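Local coordinates for membrane protein (Acinetobacter baumannii AB307-0294, PDB 5DL5) that forms an outer-membrane beta-barrel porin of the OprD family and probably lets small molecules, including antibiotics, cross the outer membrane, at residues Y253-T256 with N262-A265. Numbering follows the deposited sequence.
Sequences YSAT and NYAA
Tyr263, at the start of the short helix 263-266, reaches back with its phenol across a five-residue connection to the backbone of residues 253-256, and nearly the whole contact rests on the far end of that one ring. Its CA-CB bond already points at residues 253-256, and with CG anti to the backbone N (chi1 -179°) the ring is carried on in that direction. The backbone amide of Ala255 donates a hydrogen bond to the phenol oxygen, with 3.0 Å between Ala255 N and Tyr263 OH and an N-H...O angle of 156°. The same oxygen is also hydrogen-bonded to Thr252 OG1, so the buried hydroxyl is held both by a main-chain amide and by a side chain just ahead of the loop segment. Tyr253 N comes close as well, 3.2 Å from Tyr263 OH, but the angle is poor, and Tyr253 N is instead hydrogen-bonded to Asp305 OD2.

Packing is tightest beside this polar grip. The methyl of Ala255 points at the ring and approaches it obliquely, with Ala255 CB 3.2 Å from Tyr263 OH and, as the apolar contact, 3.6 Å from Tyr263 CZ. On the ring's CE2 side, the Tyr253 carbonyl makes a looser approach, 3.8 Å from Tyr253 O to Tyr263 CE2. The CB of Tyr253 points away from the helix segment, and its side chain touches Gln308 and Ile327, while the Ser254 hydroxyl bonds to Asp305 and to Gly303 N.

The helical side is a contrast: Ala264 and Ala265 are exposed and touch nothing in residues 253-256, and Ala265 N closes a local turn onto Asn262 O, 2.7 Å away. The example illustrates how a buried tyrosine can tie two parts of an irregular loop together without strand pairing, here within the long connection between antiparallel strands 233-246 and 273-286 of an OprD-family porin barrel.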
loop_
_atom_site.group_PDB
_atom_site.type_symbol
_atom_site.label_atom_id
_atom_site.label_comp_id
_atom_site.label_asym_id
_atom_site.label_seq_id
_atom_site.Cartn_x
_atom_site.Cartn_y
_atom_site.Cartn_z
ATOM N N TYR A 253 -14.183 -0.672 12.649
ATOM C CA TYR A 253 -15.553 -0.500 12.117
ATOM C C TYR A 253 -16.241 -1.878 11.988
ATOM O O TYR A 253 -17.429 -1.914 12.125
ATOM C CB TYR A 253 -15.594 0.243 10.835
ATOM C CG TYR A 253 -14.702 -0.358 9.774
ATOM C CD1 TYR A 253 -13.385 -0.003 9.707
ATOM C CD2 TYR A 253 -15.193 -1.364 8.801
ATOM C CE1 TYR A 253 -12.527 -0.514 8.722
ATOM C CE2 TYR A 253 -14.324 -1.933 7.831
ATOM C CZ TYR A 253 -12.994 -1.445 7.788
ATOM O OH TYR A 253 -12.004 -1.929 6.928
ATOM N N SER A 254 -15.554 -3.002 11.805
ATOM C CA SER A 254 -16.265 -4.331 11.549
ATOM C C SER A 254 -16.323 -5.217 12.804
ATOM O O SER A 254 -16.569 -6.377 12.704
ATOM C CB SER A 254 -15.514 -4.990 10.341
ATOM O OG SER A 254 -14.187 -5.342 10.732
ATOM N N ALA A 255 -16.096 -4.702 14.027
ATOM C CA ALA A 255 -15.945 -5.571 15.200
ATOM C C ALA A 255 -17.227 -6.268 15.491
ATOM O O ALA A 255 -18.275 -5.706 15.194
ATOM C CB ALA A 255 -15.578 -4.807 16.453
ATOM N N THR A 256 -17.141 -7.493 16.037
ATOM C CA THR A 256 -18.385 -8.190 16.557
ATOM C C THR A 256 -18.149 -8.515 17.986
ATOM O O THR A 256 -17.070 -8.195 18.542
ATOM C CB THR A 256 -18.692 -9.478 15.747
ATOM O OG1 THR A 256 -17.491 -10.261 15.547
ATOM C CG2 THR A 256 -19.205 -9.063 14.414
ATOM N N ASN A 262 -21.438 3.295 22.058
ATOM C CA ASN A 262 -21.177 4.344 21.151
ATOM C C ASN A 262 -20.339 3.943 19.949
ATOM O O ASN A 262 -20.061 4.774 19.079
ATOM C CB ASN A 262 -20.469 5.435 21.967
ATOM C CG ASN A 262 -20.463 6.765 21.266
ATOM O OD1 ASN A 262 -21.331 7.045 20.455
ATOM N ND2 ASN A 262 -19.485 7.587 21.563
ATOM N N TYR A 263 -19.957 2.665 19.878
ATOM C CA TYR A 263 -19.078 2.126 18.810
ATOM C C TYR A 263 -19.502 2.513 17.377
ATOM O O TYR A 263 -18.677 2.904 16.497
ATOM C CB TYR A 263 -19.076 0.570 18.905
ATOM C CG TYR A 263 -18.225 -0.110 17.903
ATOM C CD1 TYR A 263 -16.814 -0.004 17.994
ATOM C CD2 TYR A 263 -18.766 -0.809 16.797
ATOM C CE1 TYR A 263 -15.993 -0.586 17.064
ATOM C CE2 TYR A 263 -17.955 -1.452 15.905
ATOM C CZ TYR A 263 -16.561 -1.320 16.029
ATOM O OH TYR A 263 -15.707 -1.929 15.170
ATOM N N ALA A 264 -20.799 2.368 17.209
ATOM C CA ALA A 264 -21.675 2.908 16.145
ATOM C C ALA A 264 -21.264 4.229 15.614
ATOM O O ALA A 264 -21.235 4.443 14.424
ATOM C CB ALA A 264 -23.129 3.023 16.758
ATOM N N ALA A 265 -20.951 5.118 16.543
ATOM C CA ALA A 265 -20.572 6.479 16.279
ATOM C C ALA A 265 -19.062 6.786 16.370
ATOM O O ALA A 265 -18.577 7.584 15.624
ATOM C CB ALA A 265 -21.320 7.346 17.281
#